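Local coordinates for protein ribulose bisphosphate carboxylase small chain (Galdieria sulphuraria, PDB 4F0H) that forms the small subunit of the hexadecameric carbon-fixing enzyme RuBisCO, where it probably supports assembly and activity of the catalytic large subunits, at residues B[5-10]-B[94-99]; B[34-39]-B[79-84]. One frame throughout, in Å; residues are numbered along the deposited sequence.

Contact 1. Residues B[5-10]-B[94-99]; sequences QGTFSF and TIISFI
Phe8 overlaps the base of the Phe98 side chain through one ring atom, CD1, 3.8 Å from Phe98 CB, and the two ring planes meet obliquely at 58°. CG of Phe98 sits between its backbone N and carbonyl carbon (chi1 58°), which carries the rest of that ring away from 5-10, toward Leu14 and Gln22. Thr7 CG2 rests over the centre of one face of the Phe8 ring, while Ile96 CD1 makes a looser apolar contact with its CE1. Beside this patch the backbones meet directly. Thr7 N donates to Ser97 O at 2.8 Å, from a position tilted 20° out of the carbonyl plane, and the same oxygen receives a C-H contact from Gly6 CA. Gly6 has backbone angles that suit glycine: a CB there would collide with Ser9 OG, press on Ile99 CG1 and be jammed against Gln5 O. Ser9 OG gives its proton to Gln5 O over 2.6 Å, tying the ends of this part of the loop together, and accepts from a water 2.9 Å away. This water also takes the N-H groups of Phe8 and Ile99, the latter at 3.0 Å, bridging loop and strand. With an alanine in place of Ser9, Gln5 O would probably lose this donor and the bridging water one of the groups that hold it. Thr7 OG1 and Gln5 NE2 also bond to the backbone of another protein's chain. A loop without regular structure is thus fastened to strand 93-101, an edge strand within this chain, by one backbone hydrogen bond and a shared water, its polar groups also serving the subunit interface.

Contact 2. Residues B[34-39]-B[79-84]; sequences GIEYTN and YIKVVG
Ile35 and Ile80 lie side by side and point the same way, their CG2 methyls 3.9 Å apart, at the apolar centre of this pairing of antiparallel strands. Ile35 CG1 reaches more loosely to Val82 CG2, and Tyr37 CB packs on Ile80 CG1 at 4.0 Å. Helix 61-74 covers this face, with Ile68 against Ile35 and Val82 and Cys71 against Ile80. The Tyr37 ring swings off from 79-84, because its CG lies between the backbone N and the carbonyl carbon (chi1 64°), and meets Phe78 edge to face. Between the two faces runs the backbone ladder: Gly34 with Val83, Glu36 with Lys81 and Thr38 with Tyr79 are the hydrogen-bonded pairs. Gly34 N to Val83 O is almost straight, 175° at the hydrogen, whereas the bond from Tyr79 N to Thr38 O is weak. The CA-H groups of Ile35, Tyr37, Ile80 and Val82, which lie between these pairs, make further contacts with the pairs' carbonyl oxygens. On the other face, Val83 CG2 lies 4.1 Å from Glu36 CD. The extended chains of Glu36 and Lys81 cross so that Glu36 OE2 stands 3.5 Å from Lys81 CE but 4.2 Å from NZ, too far for a salt bridge. A water fills in, donating to Glu36 OE2 at 2.6 Å and weakly accepting from Lys81 NZ. Lys81 also makes a cation-pi contact with Trp48, Tyr79 OH bonds to Glu106, and Glu36 OE2 has a long, weak ion pair with a basic side chain of another protein's chain. The central strands of the small subunit's four-stranded antiparallel sheet, 32-38 and 79-86, thus have an apolar face that seats helix 61-74 and another with opposite charges whose nearness, with a water between them, would be expected to favour both staying ionised.

In the fold
From the N terminus, the loop 5-10 comes first; the chain comes back to this loop at 94-99, 84 residues on from its end, and contact 1 closes the excursion. Within that excursion run helix 16-28, strand 32-38, helix 61-74 and strand 79-86, so contact 2, between 34-39 and 79-84, is nested inside contact 1 and closes a shorter loop containing the second helix. Strands 79-86 and 93-101 follow one another in the chain and are neighbours in the sheet, joined where Phe98 O meets Val82 N and Ile96 O meets Gly84 N. Contact 2 thus builds the middle of the antiparallel sheet, and contact 1 ties the N-terminal loop to strand 93-101, at an edge within this chain.

Contact 1. Residues B[5-10]-B[94-99]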
# COMPACT_ATOMS: atom_id res chain seq x y z
N GLN B 5 -3.72 14.08 -42.52
CA GLN B 5 -2.87 12.88 -42.50
C GLN B 5 -2.14 12.83 -43.85
O GLN B 5 -2.68 13.32 -44.82
CB GLN B 5 -3.75 11.64 -42.41
CG GLN B 5 -4.37 11.50 -41.05
CD GLN B 5 -5.42 10.46 -41.03
OE1 GLN B 5 -5.28 9.38 -41.62
NE2 GLN B 5 -6.51 10.75 -40.34
N GLY B 6 -0.94 12.24 -43.92
CA GLY B 6 -0.27 12.06 -45.20
C GLY B 6 0.91 13.01 -45.32
O GLY B 6 0.89 14.09 -44.76
N THR B 7 1.96 12.60 -46.04
CA THR B 7 3.15 13.43 -46.15
C THR B 7 2.95 14.75 -46.92
O THR B 7 3.69 15.73 -46.69
CB THR B 7 4.25 12.63 -46.83
OG1 THR B 7 4.38 11.39 -46.12
CG2 THR B 7 5.57 13.31 -46.77
N PHE B 8 1.98 14.82 -47.84
CA PHE B 8 1.89 16.04 -48.65
C PHE B 8 0.54 16.73 -48.67
O PHE B 8 0.16 17.48 -49.64
CB PHE B 8 2.30 15.78 -50.08
CG PHE B 8 3.63 15.09 -50.23
CD1 PHE B 8 3.69 13.76 -50.65
CD2 PHE B 8 4.80 15.74 -50.00
CE1 PHE B 8 4.96 13.13 -50.81
CE2 PHE B 8 6.03 15.11 -50.16
CZ PHE B 8 6.09 13.82 -50.58
N SER B 9 -0.19 16.51 -47.60
CA SER B 9 -1.56 16.96 -47.55
C SER B 9 -1.71 18.44 -47.44
O SER B 9 -2.80 18.93 -47.68
CB SER B 9 -2.31 16.26 -46.42
OG SER B 9 -2.57 14.91 -46.88
N PHE B 10 -0.66 19.15 -47.06
CA PHE B 10 -0.73 20.65 -47.11
C PHE B 10 -0.43 21.20 -48.49
O PHE B 10 -0.51 22.41 -48.73
CB PHE B 10 0.19 21.29 -46.08
CG PHE B 10 -0.50 21.64 -44.80
CD1 PHE B 10 -0.67 22.95 -44.44
CD2 PHE B 10 -0.94 20.64 -43.95
CE1 PHE B 10 -1.27 23.29 -43.22
CE2 PHE B 10 -1.53 20.97 -42.71
CZ PHE B 10 -1.72 22.30 -42.38
N THR B 94 6.95 1.77 -42.18
CA THR B 94 6.65 2.82 -43.13
C THR B 94 7.67 3.96 -43.12
O THR B 94 8.09 4.41 -42.06
CB THR B 94 5.27 3.35 -42.83
OG1 THR B 94 4.32 2.26 -42.93
CG2 THR B 94 4.89 4.47 -43.80
N ILE B 95 8.10 4.42 -44.30
CA ILE B 95 8.88 5.61 -44.41
C ILE B 95 8.23 6.71 -45.28
O ILE B 95 8.82 7.77 -45.41
CB ILE B 95 10.35 5.39 -44.87
CG1 ILE B 95 10.41 4.99 -46.33
CG2 ILE B 95 11.15 4.40 -43.95
CD1 ILE B 95 11.87 5.36 -46.95
N ILE B 96 7.06 6.45 -45.87
CA ILE B 96 6.35 7.50 -46.57
C ILE B 96 4.91 7.00 -46.75
O ILE B 96 4.70 5.77 -46.93
CB ILE B 96 7.01 7.80 -47.93
CG1 ILE B 96 6.33 8.94 -48.64
CG2 ILE B 96 6.95 6.61 -48.86
CD1 ILE B 96 7.01 9.34 -49.92
N SER B 97 3.96 7.92 -46.69
CA SER B 97 2.49 7.59 -46.80
C SER B 97 1.72 8.86 -47.20
O SER B 97 1.72 9.83 -46.46
CB SER B 97 2.00 7.05 -45.47
OG SER B 97 0.60 6.92 -45.39
N PHE B 98 1.14 8.88 -48.41
CA PHE B 98 0.46 10.09 -48.82
C PHE B 98 -0.86 9.76 -49.53
O PHE B 98 -1.09 8.67 -50.16
CB PHE B 98 1.39 10.94 -49.72
CG PHE B 98 1.86 10.20 -50.91
CD1 PHE B 98 3.01 9.45 -50.86
CD2 PHE B 98 1.13 10.25 -52.11
CE1 PHE B 98 3.45 8.76 -51.97
CE2 PHE B 98 1.57 9.56 -53.22
CZ PHE B 98 2.73 8.79 -53.14
N ILE B 99 -1.75 10.73 -49.43
CA ILE B 99 -3.06 10.62 -49.95
C ILE B 99 -3.06 10.86 -51.47
O ILE B 99 -2.46 11.82 -51.97
CB ILE B 99 -4.02 11.65 -49.31
CG1 ILE B 99 -4.02 11.55 -47.79
CG2 ILE B 99 -5.45 11.49 -49.84
CD1 ILE B 99 -4.64 10.39 -47.29
O HOH W 1 -0.64 13.35 -48.39

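Contact 2. Residues B[34-39]-B[79-84]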
# COMPACT_ATOMS: atom_id res chain seq x y z
N GLY B 34 2.40 -0.26 -51.04
CA GLY B 34 1.06 -0.67 -50.72
C GLY B 34 0.02 0.42 -51.01
O GLY B 34 0.30 1.62 -50.83
N ILE B 35 -1.15 0.01 -51.48
CA ILE B 35 -2.22 0.94 -51.75
C ILE B 35 -3.33 0.56 -50.74
O ILE B 35 -3.75 -0.61 -50.66
CB ILE B 35 -2.76 0.74 -53.18
CG1 ILE B 35 -1.80 1.28 -54.21
CG2 ILE B 35 -4.13 1.50 -53.38
CD1 ILE B 35 -2.06 0.69 -55.60
N GLU B 36 -3.81 1.53 -49.95
CA GLU B 36 -4.77 1.21 -48.86
C GLU B 36 -5.88 2.27 -48.88
O GLU B 36 -5.63 3.45 -49.25
CB GLU B 36 -4.07 1.25 -47.53
CG GLU B 36 -2.76 0.42 -47.51
CD GLU B 36 -2.11 0.29 -46.09
OE1 GLU B 36 -1.22 -0.55 -45.90
OE2 GLU B 36 -2.49 0.98 -45.15
N TYR B 37 -7.06 1.88 -48.47
CA TYR B 37 -8.19 2.78 -48.58
C TYR B 37 -9.10 2.74 -47.35
O TYR B 37 -9.17 1.76 -46.66
CB TYR B 37 -8.98 2.49 -49.87
CG TYR B 37 -9.63 1.14 -49.91
CD1 TYR B 37 -8.97 0.06 -50.37
CD2 TYR B 37 -10.95 0.99 -49.50
CE1 TYR B 37 -9.53 -1.19 -50.34
CE2 TYR B 37 -11.56 -0.21 -49.52
CZ TYR B 37 -10.84 -1.30 -49.99
OH TYR B 37 -11.44 -2.51 -50.04
N THR B 38 -9.80 3.82 -47.06
CA THR B 38 -10.65 3.73 -45.88
C THR B 38 -11.73 4.77 -45.96
O THR B 38 -11.53 5.80 -46.61
CB THR B 38 -9.86 3.99 -44.58
OG1 THR B 38 -10.68 3.52 -43.51
CG2 THR B 38 -9.65 5.49 -44.35
N ASN B 39 -12.85 4.55 -45.28
CA ASN B 39 -13.84 5.62 -45.10
C ASN B 39 -14.16 5.82 -43.58
O ASN B 39 -15.16 6.38 -43.24
CB ASN B 39 -15.15 5.43 -45.97
CG ASN B 39 -15.96 4.16 -45.62
OD1 ASN B 39 -15.75 3.53 -44.61
ND2 ASN B 39 -16.85 3.74 -46.56
N TYR B 79 -11.05 7.68 -48.95
CA TYR B 79 -9.62 8.10 -48.94
C TYR B 79 -8.82 6.92 -49.37
O TYR B 79 -9.17 5.76 -48.99
CB TYR B 79 -9.17 8.43 -47.50
CG TYR B 79 -9.73 9.74 -47.05
CD1 TYR B 79 -9.07 10.92 -47.26
CD2 TYR B 79 -10.98 9.78 -46.44
CE1 TYR B 79 -9.68 12.11 -46.91
CE2 TYR B 79 -11.56 10.97 -46.06
CZ TYR B 79 -10.91 12.14 -46.33
OH TYR B 79 -11.50 13.35 -45.88
N ILE B 80 -7.74 7.19 -50.11
CA ILE B 80 -6.81 6.15 -50.64
C ILE B 80 -5.45 6.74 -50.48
O ILE B 80 -5.20 7.94 -50.85
CB ILE B 80 -7.08 5.87 -52.18
CG1 ILE B 80 -8.59 5.57 -52.43
CG2 ILE B 80 -6.13 4.83 -52.75
CD1 ILE B 80 -8.96 5.30 -53.95
N LYS B 81 -4.53 5.92 -49.95
CA LYS B 81 -3.17 6.33 -49.78
C LYS B 81 -2.18 5.35 -50.32
O LYS B 81 -2.46 4.15 -50.47
CB LYS B 81 -2.85 6.58 -48.30
CG LYS B 81 -3.13 5.38 -47.39
CD LYS B 81 -2.76 5.70 -45.95
CE LYS B 81 -2.59 4.45 -45.08
NZ LYS B 81 -2.79 4.88 -43.67
N VAL B 82 -0.98 5.86 -50.57
CA VAL B 82 0.07 4.97 -51.02
C VAL B 82 1.08 4.91 -49.94
O VAL B 82 1.37 5.96 -49.33
CB VAL B 82 0.72 5.48 -52.35
CG1 VAL B 82 1.84 4.54 -52.74
CG2 VAL B 82 -0.34 5.46 -53.45
N VAL B 83 1.62 3.73 -49.67
CA VAL B 83 2.46 3.59 -48.49
C VAL B 83 3.74 2.91 -48.91
O VAL B 83 3.69 1.98 -49.67
CB VAL B 83 1.74 2.72 -47.41
CG1 VAL B 83 2.59 2.60 -46.19
CG2 VAL B 83 0.49 3.38 -46.94
N GLY B 84 4.91 3.37 -48.45
CA GLY B 84 6.16 2.67 -48.84
C GLY B 84 6.80 2.13 -47.59
O GLY B 84 7.09 2.91 -46.63
O HOH W 2 -3.32 1.63 -42.82